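Local coordinates for OLD nuclease (Thermus scotoductus, PDB 6P74), which degrades linear or supercoiled double-stranded DNA as a metal-dependent 5'-to-3' exonuclease, nicks and linearises circular DNA, and has a DNA-stimulated ATPase activity, at residues G153-R158 / E261-L266; P425-H430 / V516-Q521; L160-R165 / L266-G271. All coordinates share one frame; numbering follows the deposited sequence.

Interaction 1 (G153-R158 / E261-L266)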
ATOM      1  N   GLY A 153      -8.293 -14.317 -10.346  1.00165.29           N
ATOM      2  CA  GLY A 153      -7.068 -13.604 -10.653  1.00170.85           C
ATOM      3  C   GLY A 153      -6.383 -14.265 -11.824  1.00173.64           C
ATOM      4  O   GLY A 153      -6.827 -15.299 -12.336  1.00172.25           O
ATOM      5  N   SER A 154      -5.284 -13.646 -12.253  1.00126.52           N
ATOM      6  CA  SER A 154      -4.482 -14.244 -13.312  1.00122.07           C
ATOM      7  C   SER A 154      -3.998 -15.641 -12.937  1.00114.72           C
ATOM      8  O   SER A 154      -3.571 -16.399 -13.817  1.00111.01           O
ATOM      9  CB  SER A 154      -3.298 -13.333 -13.644  1.00123.65           C
ATOM     10  OG  SER A 154      -2.713 -12.810 -12.465  1.00125.33           O
ATOM     11  N   ILE A 155      -4.080 -16.003 -11.650  1.00106.75           N
ATOM     12  CA  ILE A 155      -3.687 -17.340 -11.208  1.00101.11           C
ATOM     13  C   ILE A 155      -4.661 -18.394 -11.733  1.00 94.54           C
ATOM     14  O   ILE A 155      -4.258 -19.402 -12.330  1.00 88.97           O
ATOM     15  CB  ILE A 155      -3.587 -17.380  -9.673  1.00103.18           C
ATOM     16  CG1 ILE A 155      -3.382 -18.816  -9.193  1.00 92.42           C
ATOM     17  CG2 ILE A 155      -4.829 -16.757  -9.037  1.00108.17           C
ATOM     18  CD1 ILE A 155      -2.160 -19.477  -9.782  1.00 90.98           C
ATOM     19  N   LEU A 156      -5.958 -18.191 -11.503  1.00 91.65           N
ATOM     20  CA  LEU A 156      -6.944 -19.104 -12.064  1.00 90.25           C
ATOM     21  C   LEU A 156      -6.940 -19.033 -13.586  1.00 90.01           C
ATOM     22  O   LEU A 156      -7.043 -20.060 -14.268  1.00 84.46           O
ATOM     23  CB  LEU A 156      -8.324 -18.773 -11.504  1.00 87.38           C
ATOM     24  CG  LEU A 156      -9.436 -19.768 -11.816  1.00 87.19           C
ATOM     25  CD1 LEU A 156      -9.077 -21.185 -11.326  1.00 87.00           C
ATOM     26  CD2 LEU A 156     -10.699 -19.269 -11.155  1.00 85.37           C
ATOM     27  N   GLY A 157      -6.792 -17.822 -14.133  1.00 87.14           N
ATOM     28  CA  GLY A 157      -6.698 -17.672 -15.579  1.00 82.21           C
ATOM     29  C   GLY A 157      -5.617 -18.538 -16.193  1.00 85.37           C
ATOM     30  O   GLY A 157      -5.821 -19.154 -17.243  1.00 88.66           O
ATOM     31  N   ARG A 158      -4.448 -18.602 -15.552  1.00 81.97           N
ATOM     32  CA  ARG A 158      -3.404 -19.452 -16.107  1.00 83.61           C
ATOM     33  C   ARG A 158      -3.800 -20.922 -16.011  1.00 87.19           C
ATOM     34  O   ARG A 158      -3.453 -21.714 -16.895  1.00 89.67           O
ATOM     35  CB  ARG A 158      -2.067 -19.161 -15.416  1.00 79.85           C
ATOM     36  CG  ARG A 158      -0.920 -20.093 -15.784  1.00 88.27           C
ATOM     37  CD  ARG A 158      -0.627 -20.090 -17.288  1.00101.47           C
ATOM     38  NE  ARG A 158       0.329 -21.136 -17.677  1.00107.92           N
ATOM     39  CZ  ARG A 158       0.009 -22.413 -17.924  1.00102.62           C
ATOM     40  NH1 ARG A 158      -1.252 -22.834 -17.821  1.00 94.66           N
ATOM     41  NH2 ARG A 158       0.954 -23.279 -18.275  1.00100.96           N
ATOM     42  N   GLU A 261      -2.590 -27.516  -6.469  1.00 70.60           N
ATOM     43  CA  GLU A 261      -2.652 -28.956  -6.662  1.00 70.86           C
ATOM     44  C   GLU A 261      -3.171 -29.307  -8.051  1.00 76.64           C
ATOM     45  O   GLU A 261      -2.729 -30.304  -8.637  1.00 82.85           O
ATOM     46  CB  GLU A 261      -3.504 -29.586  -5.557  1.00 71.28           C
ATOM     47  CG  GLU A 261      -3.808 -31.082  -5.718  1.00 77.30           C
ATOM     48  CD  GLU A 261      -2.570 -31.986  -5.712  1.00 81.35           C
ATOM     49  OE1 GLU A 261      -1.493 -31.516  -5.297  1.00 83.94           O
ATOM     50  OE2 GLU A 261      -2.683 -33.171  -6.133  1.00 92.73           O
ATOM     51  N   ALA A 262      -4.086 -28.505  -8.613  1.00 66.59           N
ATOM     52  CA  ALA A 262      -4.503 -28.783  -9.986  1.00 70.10           C
ATOM     53  C   ALA A 262      -3.356 -28.524 -10.969  1.00 73.81           C
ATOM     54  O   ALA A 262      -3.139 -29.312 -11.896  1.00 80.74           O
ATOM     55  CB  ALA A 262      -5.735 -27.958 -10.347  1.00 71.02           C
ATOM     56  N   PHE A 263      -2.593 -27.441 -10.768  1.00 72.67           N
ATOM     57  CA  PHE A 263      -1.415 -27.190 -11.599  1.00 74.80           C
ATOM     58  C   PHE A 263      -0.487 -28.392 -11.631  1.00 79.88           C
ATOM     59  O   PHE A 263      -0.011 -28.799 -12.694  1.00 82.39           O
ATOM     60  CB  PHE A 263      -0.647 -25.979 -11.084  1.00 74.36           C
ATOM     61  CG  PHE A 263      -1.156 -24.665 -11.596  1.00 83.92           C
ATOM     62  CD1 PHE A 263      -1.393 -24.472 -12.938  1.00 88.75           C
ATOM     63  CD2 PHE A 263      -1.371 -23.609 -10.728  1.00 87.15           C
ATOM     64  CE1 PHE A 263      -1.850 -23.252 -13.400  1.00 89.84           C
ATOM     65  CE2 PHE A 263      -1.836 -22.396 -11.187  1.00 83.31           C
ATOM     66  CZ  PHE A 263      -2.075 -22.218 -12.517  1.00 81.26           C
ATOM     67  N   ARG A 264      -0.190 -28.957 -10.460  1.00 90.95           N
ATOM     68  CA  ARG A 264       0.786 -30.038 -10.403  1.00 92.89           C
ATOM     69  C   ARG A 264       0.296 -31.255 -11.164  1.00 92.46           C
ATOM     70  O   ARG A 264       1.086 -31.942 -11.825  1.00 96.46           O
ATOM     71  CB  ARG A 264       1.097 -30.405  -8.953  1.00 90.41           C
ATOM     72  CG  ARG A 264       2.342 -31.248  -8.823  1.00 96.51           C
ATOM     73  CD  ARG A 264       1.999 -32.604  -8.304  1.00104.30           C
ATOM     74  NE  ARG A 264       1.470 -32.497  -6.955  1.00103.05           N
ATOM     75  CZ  ARG A 264       0.761 -33.446  -6.358  1.00112.65           C
ATOM     76  NH1 ARG A 264       0.484 -34.581  -7.000  1.00104.01           N
ATOM     77  NH2 ARG A 264       0.325 -33.256  -5.115  1.00123.60           N
ATOM     78  N   GLN A 265      -1.007 -31.542 -11.071  1.00 88.61           N
ATOM     79  CA  GLN A 265      -1.584 -32.640 -11.836  1.00 92.53           C
ATOM     80  C   GLN A 265      -1.651 -32.326 -13.322  1.00 98.04           C
ATOM     81  O   GLN A 265      -1.510 -33.238 -14.141  1.00105.82           O
ATOM     82  CB  GLN A 265      -2.977 -32.977 -11.322  1.00 91.09           C
ATOM     83  CG  GLN A 265      -3.000 -33.342  -9.863  1.00 97.06           C
ATOM     84  CD  GLN A 265      -4.253 -34.095  -9.500  1.00105.06           C
ATOM     85  OE1 GLN A 265      -4.958 -34.602 -10.379  1.00113.88           O
ATOM     86  NE2 GLN A 265      -4.550 -34.166  -8.206  1.00102.65           N
ATOM     87  N   LEU A 266      -1.890 -31.063 -13.695  1.00 98.34           N
ATOM     88  CA  LEU A 266      -1.954 -30.715 -15.113  1.00103.68           C
ATOM     89  C   LEU A 266      -0.576 -30.699 -15.753  1.00101.84           C
ATOM     90  O   LEU A 266      -0.471 -30.792 -16.981  1.00101.67           O
ATOM     91  CB  LEU A 266      -2.636 -29.358 -15.312  1.00101.71           C
ATOM     92  CG  LEU A 266      -4.172 -29.352 -15.361  1.00104.98           C
ATOM     93  CD1 LEU A 266      -4.708 -30.228 -16.495  1.00 98.65           C
ATOM     94  CD2 LEU A 266      -4.797 -29.766 -14.017  1.00105.28           C
TER
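Arg158 sets its CG obliquely beside the CZ-CE1 edge of the Phe263 ring and carries its NH2 on to two acceptors just past helix 261-266, the carboxylate of Glu268 in a salt bridge and the carbonyl oxygen of Lys269 in a hydrogen bond. Arginine suits this place because a methylene can touch a ring edge while the charge reaches on to polar groups beyond. Arg158 CG lies 4.1 Å from Phe263 CZ, and the chain bends there toward its polar partners. The guanidinium and ring planes are 87° apart, which rules out a parallel stack; the touch is made by CG and the backbone C.

Phe263 is the central piece. It points at helix 154-158 and enters edge-on beside residues one helical turn apart. Ile155 CD1 meets Phe263 CE2 at 3.3 Å in the plane of the ring, a tight apolar touch, and Ile155 O lies 3.6 Å from Phe263 CZ. Toward Arg158, Phe263 CE1 comes within 4.0 Å of the backbone C. Ile155 can reach the ring because its CG1 branch stands opposite the backbone N (chi1 172°), which swings CD1 nearer than its CB would suggest.

On another side of helix 261-266, Glu261 OE2 takes a nearly straight hydrogen bond from Gln265 NE2 (3.0 Å, 171°).

Ile155 also rests on Leu136 and Leu138 of strand 135-138, at the edge of the mixed ATPase sheet, while Leu159 of helix 154-166 covers Ala262 and Phe263. Phe219 of the second subunit packs on Leu156, and Thr199 of that subunit on Glu261. The contact thus ties the first turn of the dimerization region to the end of helix 246-266 of the ATPase domain, next to the subunit interface.

Interaction 2 (P425-H430 / V516-Q521)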
ATOM      1  N   PRO A 425      23.259 -14.624  15.287  1.00 69.20           N
ATOM      2  CA  PRO A 425      24.113 -14.880  16.451  1.00 67.79           C
ATOM      3  C   PRO A 425      23.676 -16.156  17.144  1.00 68.33           C
ATOM      4  O   PRO A 425      22.483 -16.464  17.210  1.00 65.58           O
ATOM      5  CB  PRO A 425      23.890 -13.653  17.348  1.00 62.96           C
ATOM      6  CG  PRO A 425      23.230 -12.655  16.479  1.00 70.08           C
ATOM      7  CD  PRO A 425      22.440 -13.422  15.473  1.00 70.01           C
ATOM      8  N   PHE A 426      24.648 -16.902  17.666  1.00 61.21           N
ATOM      9  CA  PHE A 426      24.327 -18.183  18.278  1.00 60.05           C
ATOM     10  C   PHE A 426      25.377 -18.537  19.325  1.00 63.24           C
ATOM     11  O   PHE A 426      26.501 -18.037  19.300  1.00 59.45           O
ATOM     12  CB  PHE A 426      24.234 -19.296  17.225  1.00 53.74           C
ATOM     13  CG  PHE A 426      25.542 -19.578  16.540  1.00 59.32           C
ATOM     14  CD1 PHE A 426      25.922 -18.849  15.431  1.00 54.32           C
ATOM     15  CD2 PHE A 426      26.410 -20.537  17.041  1.00 60.68           C
ATOM     16  CE1 PHE A 426      27.144 -19.082  14.816  1.00 61.05           C
ATOM     17  CE2 PHE A 426      27.620 -20.786  16.436  1.00 57.62           C
ATOM     18  CZ  PHE A 426      27.989 -20.056  15.311  1.00 64.31           C
ATOM     19  N   VAL A 427      24.988 -19.412  20.252  1.00 63.97           N
ATOM     20  CA  VAL A 427      25.917 -20.091  21.149  1.00 60.13           C
ATOM     21  C   VAL A 427      25.677 -21.602  21.022  1.00 55.88           C
ATOM     22  O   VAL A 427      24.536 -22.057  20.876  1.00 57.13           O
ATOM     23  CB  VAL A 427      25.745 -19.590  22.602  1.00 60.70           C
ATOM     24  CG1 VAL A 427      26.587 -20.404  23.584  1.00 58.61           C
ATOM     25  CG2 VAL A 427      26.087 -18.094  22.709  1.00 56.96           C
ATOM     26  N   VAL A 428      26.755 -22.376  21.041  1.00 56.52           N
ATOM     27  CA  VAL A 428      26.686 -23.832  21.065  1.00 56.71           C
ATOM     28  C   VAL A 428      27.039 -24.336  22.471  1.00 59.22           C
ATOM     29  O   VAL A 428      28.043 -23.909  23.063  1.00 54.05           O
ATOM     30  CB  VAL A 428      27.642 -24.456  20.036  1.00 57.88           C
ATOM     31  CG1 VAL A 428      27.475 -25.951  20.051  1.00 54.59           C
ATOM     32  CG2 VAL A 428      27.408 -23.892  18.634  1.00 57.97           C
ATOM     33  N   VAL A 429      26.253 -25.282  22.988  1.00 58.03           N
ATOM     34  CA  VAL A 429      26.673 -26.104  24.126  1.00 61.69           C
ATOM     35  C   VAL A 429      26.532 -27.557  23.717  1.00 54.77           C
ATOM     36  O   VAL A 429      25.488 -27.955  23.193  1.00 60.44           O
ATOM     37  CB  VAL A 429      25.851 -25.868  25.411  1.00 71.38           C
ATOM     38  CG1 VAL A 429      26.706 -26.139  26.640  1.00 77.32           C
ATOM     39  CG2 VAL A 429      25.225 -24.502  25.436  1.00 79.01           C
ATOM     40  N   HIS A 430      27.540 -28.367  24.024  1.00 54.52           N
ATOM     41  CA  HIS A 430      27.409 -29.802  23.832  1.00 53.69           C
ATOM     42  C   HIS A 430      28.302 -30.539  24.831  1.00 56.37           C
ATOM     43  O   HIS A 430      29.200 -29.960  25.461  1.00 59.93           O
ATOM     44  CB  HIS A 430      27.752 -30.181  22.393  1.00 49.59           C
ATOM     45  CG  HIS A 430      29.192 -29.975  22.055  1.00 53.42           C
ATOM     46  ND1 HIS A 430      30.163 -30.890  22.385  1.00 58.04           N
ATOM     47  CD2 HIS A 430      29.834 -28.945  21.445  1.00 53.72           C
ATOM     48  CE1 HIS A 430      31.339 -30.447  21.970  1.00 60.30           C
ATOM     49  NE2 HIS A 430      31.166 -29.270  21.395  1.00 55.69           N
ATOM     50  N   VAL A 516      25.657 -23.304  32.198  1.00 64.88           N
ATOM     51  CA  VAL A 516      24.965 -22.074  32.557  1.00 65.27           C
ATOM     52  C   VAL A 516      25.697 -20.862  31.962  1.00 64.21           C
ATOM     53  O   VAL A 516      25.055 -19.883  31.568  1.00 68.19           O
ATOM     54  CB  VAL A 516      24.710 -21.975  34.094  1.00 63.78           C
ATOM     55  CG1 VAL A 516      25.051 -23.248  34.820  1.00 60.44           C
ATOM     56  CG2 VAL A 516      25.330 -20.762  34.739  1.00 61.02           C
ATOM     57  N   GLU A 517      27.025 -20.922  31.812  1.00 60.34           N
ATOM     58  CA  GLU A 517      27.698 -19.812  31.154  0.50 63.14           C
ATOM     59  C   GLU A 517      27.287 -19.697  29.686  1.00 61.29           C
ATOM     60  O   GLU A 517      27.136 -18.576  29.178  1.00 64.32           O
ATOM     61  CB  GLU A 517      29.214 -19.936  31.314  0.50 64.04           C
ATOM     62  CG  GLU A 517      29.763 -18.855  32.239  0.50 69.95           C
ATOM     63  CD  GLU A 517      29.185 -17.476  31.911  0.50 86.44           C
ATOM     64  OE1 GLU A 517      28.651 -16.826  32.848  0.50 84.99           O
ATOM     65  OE2 GLU A 517      29.282 -17.032  30.731  0.50 91.06           O
ATOM     66  N   ALA A 518      27.069 -20.822  28.996  1.00 61.09           N
ATOM     67  CA  ALA A 518      26.518 -20.743  27.643  1.00 54.44           C
ATOM     68  C   ALA A 518      25.217 -19.948  27.627  1.00 61.40           C
ATOM     69  O   ALA A 518      25.006 -19.088  26.751  1.00 65.06           O
ATOM     70  CB  ALA A 518      26.287 -22.142  27.076  1.00 58.99           C
ATOM     71  N   ILE A 519      24.332 -20.213  28.600  1.00 57.53           N
ATOM     72  CA  ILE A 519      23.037 -19.530  28.642  1.00 59.55           C
ATOM     73  C   ILE A 519      23.215 -18.051  28.974  1.00 66.68           C
ATOM     74  O   ILE A 519      22.538 -17.186  28.400  1.00 67.97           O
ATOM     75  CB  ILE A 519      22.089 -20.244  29.623  1.00 60.85           C
ATOM     76  CG1 ILE A 519      21.637 -21.571  29.011  1.00 62.28           C
ATOM     77  CG2 ILE A 519      20.842 -19.391  29.892  1.00 58.78           C
ATOM     78  CD1 ILE A 519      21.300 -22.617  30.002  1.00 68.63           C
ATOM     79  N   ARG A 520      24.161 -17.732  29.866  1.00 71.80           N
ATOM     80  CA  ARG A 520      24.454 -16.332  30.165  1.00 71.79           C
ATOM     81  C   ARG A 520      25.004 -15.602  28.939  1.00 64.19           C
ATOM     82  O   ARG A 520      24.695 -14.430  28.720  1.00 60.90           O
ATOM     83  CB  ARG A 520      25.445 -16.222  31.336  1.00 71.73           C
ATOM     84  CG  ARG A 520      24.893 -16.629  32.684  1.00 72.62           C
ATOM     85  CD  ARG A 520      25.871 -16.289  33.798  1.00 78.83           C
ATOM     86  NE  ARG A 520      25.431 -16.833  35.073  1.00 80.87           N
ATOM     87  CZ  ARG A 520      24.571 -16.228  35.868  1.00 83.10           C
ATOM     88  NH1 ARG A 520      24.076 -15.047  35.526  1.00 94.40           N
ATOM     89  NH2 ARG A 520      24.202 -16.803  36.999  1.00 83.87           N
ATOM     90  N   GLN A 521      25.839 -16.267  28.133  1.00 64.98           N
ATOM     91  CA  GLN A 521      26.375 -15.600  26.943  1.00 60.72           C
ATOM     92  C   GLN A 521      25.281 -15.347  25.905  1.00 63.48           C
ATOM     93  O   GLN A 521      25.187 -14.246  25.339  1.00 69.40           O
ATOM     94  CB  GLN A 521      27.518 -16.416  26.332  1.00 56.17           C
ATOM     95  CG  GLN A 521      28.113 -15.781  25.031  1.00 61.97           C
ATOM     96  CD  GLN A 521      29.540 -16.275  24.727  1.00 65.64           C
ATOM     97  OE1 GLN A 521      30.422 -16.228  25.585  1.00 61.84           O
ATOM     98  NE2 GLN A 521      29.758 -16.764  23.511  1.00 70.85           N
TER
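Val429 and Ala518 mark the closest backbone approach, 6.4 Å between their CA atoms, where strand 426-430 and helix 516-521 run nearly antiparallel (172°) with axes 8.5 Å apart. Ala518 is small enough to let the helix settle on two valines of one strand face. Its CB lies 3.9 Å from Val427 CG1 and 4.0 Å from Val429 CG1; Val429 CG2 is modelled closer still, at a doubtful spacing.

Val427 divides its two methyls between neighbours one helical turn apart. CG1 takes Ala518, while CG2 lies 3.9 Å from Gln521 CG. With CG opposite the backbone N (chi1 178°) and the chain extended beyond, Gln521 runs obliquely past the valine, offering methylene to methyl. Its amide continues to a hydrogen bond from NE2 to the carbonyl of Glu470, so a long polar residue serves well at this partly exposed border.

Strands 372-376 and 472-475 flank strand 426-431 in the parallel Toprim sheet, and their Leu374 and Phe473 extend the apolar floor under helix 513-523. Val428 faces helix 409-422 on the other side, completing an alpha/beta/alpha sandwich whose strand 426-431 ends at Asp431, a samarium ligand.

Interaction 3 (L160-R165 / L266-G271); sequences LQPVRR and LGEKIG
Arg165 and Glu268 extend toward each other and meet in a salt bridge, NH2 to OE2 at 3.3 Å. The oxygen lies at the guanidinium edge, in its plane, but with an N-H...O angle of 126° the hydrogen bond is weak; the guanidinium and carboxylate planes are tilted 42° apart, so they do not make a flat, two-pronged pairing. The same OE2 rests 3.7 Å from Pro162 CB; the proline ring lies alongside the carboxylate end and gives it an apolar flank.

Glu268 reaches this spot with CG opposite its carbonyl carbon and the rest of the chain extended. Arg165 instead bends at chi3 (44°), and Gln161 O sits over the centre of one guanidinium face. Pro162 has no N-H to give to the preceding turn, which agrees with the kink of helix 160-165 at this point.

Farther out, Gly267 leaves the helical conformation with a positive phi, easy for a residue without a side chain, and the loop turns Glu268 toward the dimerization region. The backbone O of Glu268 takes a hydrogen bond from Gln302, and Gln188 of the second subunit packs on Leu266.

Since Arg158 holds the other carboxylate oxygen, Glu268 lies between two arginines, which should favour its ionised form; the exposed Arg165 probably adds the looser half of the pairing.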
ATOM      1  N   LEU A 160      -6.857 -22.188 -16.394  1.00 79.92           N
ATOM      2  CA  LEU A 160      -7.860 -22.477 -17.415  1.00 86.54           C
ATOM      3  C   LEU A 160      -7.367 -22.281 -18.844  1.00 89.50           C
ATOM      4  O   LEU A 160      -8.134 -22.535 -19.773  1.00 92.23           O
ATOM      5  CB  LEU A 160      -9.097 -21.597 -17.207  1.00 84.84           C
ATOM      6  CG  LEU A 160      -9.845 -21.785 -15.886  1.00 88.08           C
ATOM      7  CD1 LEU A 160     -10.861 -20.668 -15.694  1.00 84.40           C
ATOM      8  CD2 LEU A 160     -10.519 -23.148 -15.854  1.00 86.34           C
ATOM      9  N   GLN A 161      -6.130 -21.849 -19.062  1.00 92.24           N
ATOM     10  CA  GLN A 161      -5.787 -21.483 -20.429  1.00 93.48           C
ATOM     11  C   GLN A 161      -5.741 -22.711 -21.346  1.00 99.11           C
ATOM     12  O   GLN A 161      -5.998 -22.573 -22.550  1.00101.38           O
ATOM     13  CB  GLN A 161      -4.474 -20.686 -20.467  1.00 90.84           C
ATOM     14  CG  GLN A 161      -3.192 -21.494 -20.551  1.00 92.01           C
ATOM     15  CD  GLN A 161      -1.954 -20.608 -20.725  1.00 94.28           C
ATOM     16  OE1 GLN A 161      -2.028 -19.369 -20.627  1.00 87.52           O
ATOM     17  NE2 GLN A 161      -0.809 -21.243 -20.986  1.00 94.59           N
ATOM     18  N   PRO A 162      -5.454 -23.919 -20.844  1.00102.90           N
ATOM     19  CA  PRO A 162      -5.665 -25.101 -21.694  1.00104.75           C
ATOM     20  C   PRO A 162      -7.136 -25.399 -21.925  1.00110.85           C
ATOM     21  O   PRO A 162      -7.485 -26.000 -22.949  1.00118.38           O
ATOM     22  CB  PRO A 162      -4.968 -26.225 -20.914  1.00101.58           C
ATOM     23  CG  PRO A 162      -5.025 -25.789 -19.505  1.00 99.22           C
ATOM     24  CD  PRO A 162      -4.846 -24.292 -19.553  1.00101.82           C
ATOM     25  N   VAL A 163      -8.011 -24.981 -21.009  1.00107.78           N
ATOM     26  CA  VAL A 163      -9.450 -25.143 -21.205  1.00103.82           C
ATOM     27  C   VAL A 163      -9.962 -24.137 -22.226  1.00103.10           C
ATOM     28  O   VAL A 163     -10.631 -24.500 -23.198  1.00 98.62           O
ATOM     29  CB  VAL A 163     -10.183 -24.998 -19.860  1.00 99.50           C
ATOM     30  CG1 VAL A 163     -11.676 -24.848 -20.065  1.00 94.41           C
ATOM     31  CG2 VAL A 163      -9.879 -26.183 -18.979  1.00 98.63           C
ATOM     32  N   ARG A 164      -9.663 -22.853 -22.003  1.00110.45           N
ATOM     33  CA  ARG A 164     -10.028 -21.803 -22.950  1.00114.45           C
ATOM     34  C   ARG A 164      -9.581 -22.144 -24.367  1.00119.29           C
ATOM     35  O   ARG A 164     -10.185 -21.679 -25.343  1.00115.25           O
ATOM     36  CB  ARG A 164      -9.414 -20.474 -22.490  1.00111.72           C
ATOM     37  CG  ARG A 164      -9.757 -19.280 -23.345  1.00119.15           C
ATOM     38  CD  ARG A 164      -8.961 -18.054 -22.927  1.00125.78           C
ATOM     39  NE  ARG A 164      -9.065 -16.977 -23.919  1.00132.25           N
ATOM     40  CZ  ARG A 164      -8.204 -16.786 -24.919  1.00133.76           C
ATOM     41  NH1 ARG A 164      -7.167 -17.598 -25.065  1.00140.61           N
ATOM     42  NH2 ARG A 164      -8.374 -15.781 -25.774  1.00125.45           N
ATOM     43  N   ARG A 165      -8.533 -22.961 -24.502  1.00123.27           N
ATOM     44  CA  ARG A 165      -8.022 -23.330 -25.818  1.00128.07           C
ATOM     45  C   ARG A 165      -8.990 -24.261 -26.537  1.00128.91           C
ATOM     46  O   ARG A 165      -9.570 -23.897 -27.563  1.00132.95           O
ATOM     47  CB  ARG A 165      -6.641 -23.975 -25.668  1.00131.70           C
ATOM     48  CG  ARG A 165      -5.825 -24.118 -26.948  1.00136.54           C
ATOM     49  CD  ARG A 165      -4.328 -24.118 -26.612  1.00141.70           C
ATOM     50  NE  ARG A 165      -4.015 -24.952 -25.444  1.00143.74           N
ATOM     51  CZ  ARG A 165      -3.009 -24.727 -24.597  1.00144.25           C
ATOM     52  NH1 ARG A 165      -2.212 -23.682 -24.772  1.00147.41           N
ATOM     53  NH2 ARG A 165      -2.802 -25.539 -23.564  1.00141.78           N
ATOM     54  N   LEU A 266      -1.890 -31.063 -13.695  1.00 98.34           N
ATOM     55  CA  LEU A 266      -1.954 -30.715 -15.113  1.00103.68           C
ATOM     56  C   LEU A 266      -0.576 -30.699 -15.753  1.00101.84           C
ATOM     57  O   LEU A 266      -0.471 -30.792 -16.981  1.00101.67           O
ATOM     58  CB  LEU A 266      -2.636 -29.358 -15.312  1.00101.71           C
ATOM     59  CG  LEU A 266      -4.172 -29.352 -15.361  1.00104.98           C
ATOM     60  CD1 LEU A 266      -4.708 -30.228 -16.495  1.00 98.65           C
ATOM     61  CD2 LEU A 266      -4.797 -29.766 -14.017  1.00105.28           C
ATOM     62  N   GLY A 267       0.479 -30.594 -14.946  1.00 97.17           N
ATOM     63  CA  GLY A 267       1.832 -30.763 -15.419  1.00101.21           C
ATOM     64  C   GLY A 267       2.384 -29.638 -16.255  1.00107.49           C
ATOM     65  O   GLY A 267       3.585 -29.642 -16.539  1.00111.74           O
ATOM     66  N   GLU A 268       1.566 -28.673 -16.657  1.00111.23           N
ATOM     67  CA  GLU A 268       2.076 -27.584 -17.472  1.00112.13           C
ATOM     68  C   GLU A 268       3.013 -26.700 -16.657  1.00110.10           C
ATOM     69  O   GLU A 268       2.761 -26.410 -15.486  1.00107.58           O
ATOM     70  CB  GLU A 268       0.924 -26.757 -18.039  1.00113.17           C
ATOM     71  CG  GLU A 268       0.151 -27.438 -19.160  1.00120.40           C
ATOM     72  CD  GLU A 268      -0.642 -26.445 -19.981  1.00128.44           C
ATOM     73  OE1 GLU A 268      -0.586 -25.245 -19.641  1.00129.08           O
ATOM     74  OE2 GLU A 268      -1.315 -26.848 -20.962  1.00134.64           O
ATOM     75  N   LYS A 269       4.112 -26.291 -17.282  1.00108.93           N
ATOM     76  CA  LYS A 269       4.989 -25.295 -16.690  1.00 97.95           C
ATOM     77  C   LYS A 269       4.255 -23.963 -16.577  1.00 94.46           C
ATOM     78  O   LYS A 269       3.512 -23.571 -17.481  1.00100.49           O
ATOM     79  CB  LYS A 269       6.258 -25.149 -17.539  1.00 97.15           C
ATOM     80  CG  LYS A 269       7.077 -26.442 -17.691  1.00 96.54           C
ATOM     81  CD  LYS A 269       8.517 -26.141 -18.090  1.00 96.47           C
ATOM     82  CE  LYS A 269       9.497 -27.192 -17.561  1.00 98.60           C
ATOM     83  NZ  LYS A 269       9.482 -28.428 -18.390  1.00101.88           N
ATOM     84  N   ILE A 270       4.456 -23.260 -15.460  1.00 89.92           N
ATOM     85  CA  ILE A 270       3.721 -22.021 -15.231  1.00 85.08           C
ATOM     86  C   ILE A 270       4.642 -20.858 -14.889  1.00 79.88           C
ATOM     87  O   ILE A 270       4.172 -19.765 -14.563  1.00 83.83           O
ATOM     88  CB  ILE A 270       2.653 -22.212 -14.141  1.00 87.83           C
ATOM     89  CG1 ILE A 270       3.296 -22.603 -12.815  1.00 88.19           C
ATOM     90  CG2 ILE A 270       1.640 -23.267 -14.578  1.00 95.33           C
ATOM     91  CD1 ILE A 270       2.321 -22.671 -11.670  1.00 81.82           C
ATOM     92  N   GLY A 271       5.953 -21.065 -14.971  1.00 77.80           N
ATOM     93  CA  GLY A 271       6.871 -19.955 -14.783  1.00 75.00           C
ATOM     94  C   GLY A 271       7.011 -19.516 -13.336  1.00 78.36           C
ATOM     95  O   GLY A 271       7.028 -20.353 -12.428  1.00 75.44           O
TER

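Overall arrangement
From the N terminus, helix 154-166 supplies the first partners of interactions 1 and 3, in that order. After roughly a hundred residues, which include most of the dimerization region, helix 246-266 and the loop behind it return to close both, again 1 before 3, so the two loops cross. Their centres lie 7 Å apart and they share Leu266; together they fasten the first helix of the dimerization region to the ATPase domain beside the second subunit. Interaction 2 follows in series, closing a loop wholly within the Toprim domain. Its centre is 47 Å from that of interaction 1 and 52 Å from that of interaction 3, across the chain's centre.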